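NADH dehydrogenase, putative (Plasmodium falciparum, PDB 5JWC) is a type II NADH-ubiquinone oxidoreductase that probably passes electrons from NADH to ubiquinone through its bound FAD. Local coordinates at residues V108-K113 / I330-N335; T140-F143 / V148-Y151. One frame throughout, in Å; residues are numbered along the deposited sequence.

Interaction 1: residues V108-K113 / I330-N335; sequences VFYEDK and IGIPSN
In the turn between strands 99-109 and 114-118, the first hairpin of the antiparallel meander on the FAD-binding sheet, Y110 lays its ring against I332 and P333 of the loop that leads into strand 337-339. The CB of Y110 is directed toward that loop, and a chi1 of 64° tucks CG between the backbone N and the carbonyl carbon. One ring face is thereby presented to I332. The CD1 methyl of the isoleucine sits over it in a CH-pi contact, 4.1 Å from the ring centroid and 22° off the normal, offset toward the CG side, where Y110 CG and I332 CD1 are 3.8 Å apart. The CG2 branch reaches the same residue nearer its root, with I332 CG2 at 4.1 Å from Y110 CD1. Farther along the ring, P333 CD comes in obliquely, 4.1 Å from Y110 CE1, the two side chains crossing at about a right angle.

No hydrogen bond links the segments, and the contact, which buries 179 Å² in all, rests mainly on the tyrosine ring and the isoleucine. The loop has its own brace: I332 to N335 form a type I turn, closed by N335 N donating to I332 O over 2.8 Å. Beyond the ring, Y110 OH bonds the backbone O of T311, so the phenol is held at its polar end as well as over its face, while I332 also leans on I312 and Y110 on I337 of strand 337-339. Such joining of a meander hairpin to the loop entering an outermost, parallel strand fits the FAD domain of the pyridine nucleotide-disulphide oxidoreductase family.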
ATOM      1  N   VAL A 108     -23.536 -24.950  -1.111  1.00 39.39           N
ATOM      2  CA  VAL A 108     -24.911 -24.520  -1.260  1.00 38.84           C
ATOM      3  C   VAL A 108     -25.832 -25.728  -1.068  1.00 42.02           C
ATOM      4  O   VAL A 108     -25.534 -26.815  -1.547  1.00 46.01           O
ATOM      5  CB  VAL A 108     -25.152 -23.877  -2.637  1.00 41.83           C
ATOM      6  CG1 VAL A 108     -26.574 -23.359  -2.727  1.00 35.93           C
ATOM      7  CG2 VAL A 108     -24.130 -22.741  -2.879  1.00 41.65           C
ATOM      8  N   PHE A 109     -26.927 -25.542  -0.342  1.00 44.69           N
ATOM      9  CA  PHE A 109     -27.915 -26.609  -0.136  1.00 50.16           C
ATOM     10  C   PHE A 109     -29.234 -26.134  -0.679  1.00 42.50           C
ATOM     11  O   PHE A 109     -30.030 -25.549   0.044  1.00 48.74           O
ATOM     12  CB  PHE A 109     -28.024 -26.981   1.349  1.00 45.25           C
ATOM     13  CG  PHE A 109     -26.776 -27.601   1.892  1.00 51.30           C
ATOM     14  CD1 PHE A 109     -26.619 -28.978   1.906  1.00 49.72           C
ATOM     15  CD2 PHE A 109     -25.729 -26.805   2.336  1.00 47.39           C
ATOM     16  CE1 PHE A 109     -25.448 -29.546   2.377  1.00 52.04           C
ATOM     17  CE2 PHE A 109     -24.565 -27.366   2.808  1.00 48.43           C
ATOM     18  CZ  PHE A 109     -24.419 -28.738   2.827  1.00 52.79           C
ATOM     19  N   TYR A 110     -29.459 -26.361  -1.967  1.00 45.19           N
ATOM     20  CA  TYR A 110     -30.583 -25.719  -2.635  1.00 49.02           C
ATOM     21  C   TYR A 110     -31.949 -26.226  -2.174  1.00 48.61           C
ATOM     22  O   TYR A 110     -32.946 -25.497  -2.259  1.00 45.54           O
ATOM     23  CB  TYR A 110     -30.451 -25.863  -4.154  1.00 49.25           C
ATOM     24  CG  TYR A 110     -30.506 -27.275  -4.688  1.00 48.85           C
ATOM     25  CD1 TYR A 110     -31.708 -27.840  -5.108  1.00 51.78           C
ATOM     26  CD2 TYR A 110     -29.347 -28.026  -4.813  1.00 49.51           C
ATOM     27  CE1 TYR A 110     -31.748 -29.135  -5.624  1.00 54.87           C
ATOM     28  CE2 TYR A 110     -29.374 -29.312  -5.323  1.00 51.44           C
ATOM     29  CZ  TYR A 110     -30.573 -29.861  -5.726  1.00 56.24           C
ATOM     30  OH  TYR A 110     -30.585 -31.144  -6.230  1.00 67.41           O
ATOM     31  N   GLU A 111     -32.016 -27.460  -1.688  1.00 52.06           N
ATOM     32  CA  GLU A 111     -33.315 -27.974  -1.242  1.00 55.72           C
ATOM     33  C   GLU A 111     -33.765 -27.313   0.055  1.00 53.30           C
ATOM     34  O   GLU A 111     -34.938 -26.970   0.213  1.00 53.89           O
ATOM     35  CB  GLU A 111     -33.282 -29.492  -1.089  1.00 58.55           C
ATOM     36  CG  GLU A 111     -32.847 -30.182  -2.363  1.00 60.09           C
ATOM     37  CD  GLU A 111     -33.058 -31.683  -2.353  1.00 70.02           C
ATOM     38  OE1 GLU A 111     -32.976 -32.296  -1.266  1.00 75.79           O
ATOM     39  OE2 GLU A 111     -33.323 -32.242  -3.442  1.00 73.34           O
ATOM     40  N   ASP A 112     -32.828 -27.099   0.971  1.00 50.30           N
ATOM     41  CA  ASP A 112     -33.165 -26.463   2.238  1.00 49.49           C
ATOM     42  C   ASP A 112     -32.930 -24.946   2.270  1.00 54.16           C
ATOM     43  O   ASP A 112     -33.138 -24.316   3.309  1.00 46.70           O
ATOM     44  CB  ASP A 112     -32.394 -27.152   3.363  1.00 53.34           C
ATOM     45  CG  ASP A 112     -32.797 -28.617   3.525  1.00 60.13           C
ATOM     46  OD1 ASP A 112     -34.018 -28.896   3.523  1.00 57.48           O
ATOM     47  OD2 ASP A 112     -31.903 -29.486   3.642  1.00 62.15           O
ATOM     48  N   LYS A 113     -32.506 -24.374   1.137  1.00 53.06           N
ATOM     49  CA  LYS A 113     -32.385 -22.917   0.969  1.00 42.71           C
ATOM     50  C   LYS A 113     -31.474 -22.239   1.994  1.00 39.91           C
ATOM     51  O   LYS A 113     -31.816 -21.207   2.562  1.00 45.14           O
ATOM     52  CB  LYS A 113     -33.781 -22.298   1.001  1.00 41.80           C
ATOM     53  CG  LYS A 113     -34.663 -22.868  -0.118  1.00 51.22           C
ATOM     54  CD  LYS A 113     -36.058 -22.268  -0.191  1.00 51.40           C
ATOM     55  CE  LYS A 113     -36.118 -20.824   0.196  1.00 51.83           C
ATOM     56  NZ  LYS A 113     -37.551 -20.400   0.292  1.00 62.80           N
ATOM     57  N   ILE A 330     -30.039 -23.930 -13.653  1.00 38.12           N
ATOM     58  CA  ILE A 330     -30.870 -25.014 -14.185  1.00 39.00           C
ATOM     59  C   ILE A 330     -30.812 -26.248 -13.273  1.00 40.43           C
ATOM     60  O   ILE A 330     -29.738 -26.643 -12.825  1.00 40.18           O
ATOM     61  CB  ILE A 330     -30.415 -25.394 -15.621  1.00 37.96           C
ATOM     62  CG1 ILE A 330     -30.656 -24.226 -16.593  1.00 35.11           C
ATOM     63  CG2 ILE A 330     -31.115 -26.667 -16.111  1.00 42.41           C
ATOM     64  CD1 ILE A 330     -30.040 -24.429 -17.990  1.00 35.21           C
ATOM     65  N   GLY A 331     -31.968 -26.847 -12.988  1.00 42.44           N
ATOM     66  CA  GLY A 331     -32.023 -28.022 -12.135  1.00 44.57           C
ATOM     67  C   GLY A 331     -32.349 -27.691 -10.685  1.00 47.60           C
ATOM     68  O   GLY A 331     -32.068 -28.483  -9.783  1.00 48.31           O
ATOM     69  N   ILE A 332     -32.923 -26.511 -10.464  1.00 45.24           N
ATOM     70  CA  ILE A 332     -33.338 -26.080  -9.133  1.00 47.86           C
ATOM     71  C   ILE A 332     -34.846 -25.880  -9.128  1.00 48.29           C
ATOM     72  O   ILE A 332     -35.344 -24.868  -9.636  1.00 45.88           O
ATOM     73  CB  ILE A 332     -32.656 -24.751  -8.672  1.00 45.00           C
ATOM     74  CG1 ILE A 332     -31.146 -24.730  -8.975  1.00 38.86           C
ATOM     75  CG2 ILE A 332     -32.940 -24.499  -7.193  1.00 41.79           C
ATOM     76  CD1 ILE A 332     -30.309 -25.771  -8.211  1.00 44.75           C
ATOM     77  N   PRO A 333     -35.582 -26.838  -8.538  1.00 52.22           N
ATOM     78  CA  PRO A 333     -37.051 -26.852  -8.570  1.00 44.14           C
ATOM     79  C   PRO A 333     -37.667 -25.517  -8.163  1.00 51.21           C
ATOM     80  O   PRO A 333     -38.664 -25.083  -8.758  1.00 49.54           O
ATOM     81  CB  PRO A 333     -37.411 -27.946  -7.557  1.00 50.31           C
ATOM     82  CG  PRO A 333     -36.220 -28.867  -7.566  1.00 51.78           C
ATOM     83  CD  PRO A 333     -35.028 -27.960  -7.756  1.00 49.59           C
ATOM     84  N   SER A 334     -37.061 -24.847  -7.183  1.00 48.18           N
ATOM     85  CA  SER A 334     -37.629 -23.595  -6.681  1.00 48.74           C
ATOM     86  C   SER A 334     -37.257 -22.354  -7.501  1.00 46.03           C
ATOM     87  O   SER A 334     -37.785 -21.269  -7.238  1.00 45.71           O
ATOM     88  CB  SER A 334     -37.196 -23.369  -5.231  1.00 55.16           C
ATOM     89  OG  SER A 334     -37.114 -24.602  -4.546  1.00 64.38           O
ATOM     90  N   ASN A 335     -36.379 -22.509  -8.496  1.00 44.58           N
ATOM     91  CA  ASN A 335     -35.976 -21.381  -9.340  1.00 44.55           C
ATOM     92  C   ASN A 335     -35.580 -20.145  -8.541  1.00 39.06           C
ATOM     93  O   ASN A 335     -35.912 -19.016  -8.927  1.00 41.21           O
ATOM     94  CB  ASN A 335     -37.091 -20.991 -10.302  1.00 44.67           C
ATOM     95  CG  ASN A 335     -37.349 -22.034 -11.338  1.00 49.23           C
ATOM     96  OD1 ASN A 335     -36.445 -22.761 -11.742  1.00 54.84           O
ATOM     97  ND2 ASN A 335     -38.594 -22.126 -11.778  1.00 56.35           N
TER

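Interaction 2: residues T140-F143 / V148-Y151; sequences TNTF and VDKY
A chi1 of 69° at T142 puts OG1 between the backbone N and the carbonyl carbon and swings CG2 beside the backbone N, anti to the carbonyl carbon, where that methyl meets both V148 and D149. The valine is turned unusually: its chi1 of -1° all but eclipses CG1 with the backbone N, a rotation that would be strained if the model is right there, and its other methyl is the one that faces the threonine. V148 CG2 lies 3.6 Å from T142 CG2 and also touches T142 CB at 3.7 Å, while V148 CG1 passes 3.9 Å from T142 O.

D149 adds a second wall. Its side chain crosses that of T142 at about a right angle, and D149 OD2 stands 3.6 Å from T142 CG2, a van der Waals contact between a carboxylate oxygen and a methyl. The threonine methyl is thus wedged between a valine methyl and the aspartate. Its hydroxyl turns to the backbone instead, in a weak hydrogen bond with N144 N.

This short link follows strand 138-140 and, through helix 148-151, leads into strand 153-154, an outermost strand of the five-stranded parallel sheet that probably belongs to the NADH-binding domain. F154 of that strand touches T140, T142, V148 and D149, and so packs against both sides of the contact.

Around T142 itself an Asx turn shapes the loop: F143 N donates to N141 OD1 over 2.9 Å with an angle of 160° at the hydrogen, the donor lying well above the carboxamide plane. It bends the chain around T142, while N141 is tied by backbone hydrogen bonding to G298 and, weakly, through its carbonyl to W295 NE1.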
ATOM      1  N   THR A 140      -7.427 -18.476 -11.163  1.00 41.95           N
ATOM      2  CA  THR A 140      -6.346 -18.591 -12.129  1.00 45.18           C
ATOM      3  C   THR A 140      -6.180 -20.054 -12.546  1.00 42.62           C
ATOM      4  O   THR A 140      -6.403 -20.965 -11.752  1.00 42.92           O
ATOM      5  CB  THR A 140      -5.004 -18.037 -11.572  1.00 51.96           C
ATOM      6  OG1 THR A 140      -5.219 -16.766 -10.935  1.00 48.87           O
ATOM      7  CG2 THR A 140      -3.983 -17.870 -12.698  1.00 53.28           C
ATOM      8  N   ASN A 141      -5.826 -20.265 -13.805  1.00 45.12           N
ATOM      9  CA  ASN A 141      -5.594 -21.606 -14.333  1.00 48.26           C
ATOM     10  C   ASN A 141      -4.170 -21.768 -14.854  1.00 37.31           C
ATOM     11  O   ASN A 141      -3.752 -21.049 -15.755  1.00 39.81           O
ATOM     12  CB  ASN A 141      -6.587 -21.921 -15.450  1.00 46.31           C
ATOM     13  CG  ASN A 141      -6.493 -23.363 -15.932  1.00 52.34           C
ATOM     14  OD1 ASN A 141      -5.792 -24.191 -15.340  1.00 46.56           O
ATOM     15  ND2 ASN A 141      -7.221 -23.672 -17.004  1.00 55.67           N
ATOM     16  N   THR A 142      -3.441 -22.721 -14.288  1.00 38.85           N
ATOM     17  CA  THR A 142      -2.053 -22.984 -14.672  1.00 42.86           C
ATOM     18  C   THR A 142      -1.920 -24.004 -15.798  1.00 44.76           C
ATOM     19  O   THR A 142      -0.801 -24.312 -16.221  1.00 41.35           O
ATOM     20  CB  THR A 142      -1.238 -23.519 -13.502  1.00 42.28           C
ATOM     21  OG1 THR A 142      -1.691 -24.844 -13.179  1.00 50.15           O
ATOM     22  CG2 THR A 142      -1.384 -22.612 -12.288  1.00 49.47           C
ATOM     23  N   PHE A 143      -3.052 -24.556 -16.243  1.00 43.52           N
ATOM     24  CA  PHE A 143      -3.069 -25.649 -17.218  1.00 44.87           C
ATOM     25  C   PHE A 143      -2.229 -26.848 -16.738  1.00 44.04           C
ATOM     26  O   PHE A 143      -1.767 -27.649 -17.539  1.00 45.62           O
ATOM     27  CB  PHE A 143      -2.572 -25.153 -18.582  1.00 45.05           C
ATOM     28  CG  PHE A 143      -3.313 -23.944 -19.100  1.00 49.85           C
ATOM     29  CD1 PHE A 143      -4.692 -23.848 -18.972  1.00 55.99           C
ATOM     30  CD2 PHE A 143      -2.629 -22.892 -19.688  1.00 57.49           C
ATOM     31  CE1 PHE A 143      -5.376 -22.731 -19.443  1.00 54.22           C
ATOM     32  CE2 PHE A 143      -3.307 -21.769 -20.157  1.00 54.89           C
ATOM     33  CZ  PHE A 143      -4.678 -21.693 -20.033  1.00 52.91           C
ATOM     34  N   VAL A 148       4.413 -23.419 -12.851  1.00 38.53           N
ATOM     35  CA  VAL A 148       3.842 -22.073 -12.901  1.00 42.69           C
ATOM     36  C   VAL A 148       3.204 -21.662 -11.565  1.00 39.76           C
ATOM     37  O   VAL A 148       3.350 -20.516 -11.153  1.00 33.66           O
ATOM     38  CB  VAL A 148       2.856 -21.866 -14.123  1.00 41.64           C
ATOM     39  CG1 VAL A 148       2.730 -23.071 -15.004  1.00 39.57           C
ATOM     40  CG2 VAL A 148       1.561 -21.151 -13.754  1.00 38.84           C
ATOM     41  N   ASP A 149       2.526 -22.563 -10.867  1.00 38.54           N
ATOM     42  CA  ASP A 149       1.938 -22.137  -9.598  1.00 43.00           C
ATOM     43  C   ASP A 149       3.044 -21.860  -8.566  1.00 44.95           C
ATOM     44  O   ASP A 149       2.918 -20.970  -7.722  1.00 42.36           O
ATOM     45  CB  ASP A 149       0.952 -23.182  -9.068  1.00 51.36           C
ATOM     46  CG  ASP A 149      -0.319 -22.551  -8.497  1.00 63.37           C
ATOM     47  OD1 ASP A 149      -0.233 -21.448  -7.903  1.00 68.25           O
ATOM     48  OD2 ASP A 149      -1.408 -23.138  -8.681  1.00 67.78           O
ATOM     49  N   LYS A 150       4.155 -22.581  -8.678  1.00 43.03           N
ATOM     50  CA  LYS A 150       5.287 -22.370  -7.792  1.00 41.75           C
ATOM     51  C   LYS A 150       6.038 -21.077  -8.080  1.00 41.27           C
ATOM     52  O   LYS A 150       6.401 -20.356  -7.152  1.00 38.59           O
ATOM     53  CB  LYS A 150       6.256 -23.556  -7.889  1.00 45.14           C
ATOM     54  CG  LYS A 150       7.235 -23.659  -6.725  1.00 53.14           C
ATOM     55  CD  LYS A 150       8.106 -24.915  -6.831  1.00 58.99           C
ATOM     56  CE  LYS A 150       8.905 -25.178  -5.553  1.00 60.37           C
ATOM     57  NZ  LYS A 150       9.555 -23.951  -4.997  1.00 57.03           N
ATOM     58  N   TYR A 151       6.276 -20.776  -9.356  1.00 34.70           N
ATOM     59  CA  TYR A 151       7.241 -19.736  -9.699  1.00 38.15           C
ATOM     60  C   TYR A 151       6.675 -18.495 -10.391  1.00 35.54           C
ATOM     61  O   TYR A 151       7.311 -17.445 -10.367  1.00 37.84           O
ATOM     62  CB  TYR A 151       8.348 -20.325 -10.583  1.00 39.71           C
ATOM     63  CG  TYR A 151       9.164 -21.409  -9.902  1.00 41.01           C
ATOM     64  CD1 TYR A 151       9.937 -21.126  -8.784  1.00 41.00           C
ATOM     65  CD2 TYR A 151       9.184 -22.707 -10.393  1.00 43.88           C
ATOM     66  CE1 TYR A 151      10.691 -22.121  -8.156  1.00 43.93           C
ATOM     67  CE2 TYR A 151       9.938 -23.700  -9.783  1.00 44.59           C
ATOM     68  CZ  TYR A 151      10.688 -23.400  -8.671  1.00 48.26           C
ATOM     69  OH  TYR A 151      11.431 -24.393  -8.069  1.00 53.33           O
TER

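Interactions 1 and 2 are separate features of the nucleotide-binding scaffold: their centres lie 34 Å apart and their nearest atoms about 19 Å. Along the chain, 140-143 and 148-151 fall between 108-113 and 330-335, so that interaction 1 joins parts of the FAD sheet region separated by the whole second parallel sheet, whereas interaction 2 spans a few residues at the entry to that sheet. Neither contact includes a residue of the bound inhibitor pockets. Interaction 2 has metal and inhibitor sites near it in sequence: A138 and K156, which share a magnesium ion, flank it, and I158 and D159 line an RYL-552 pocket.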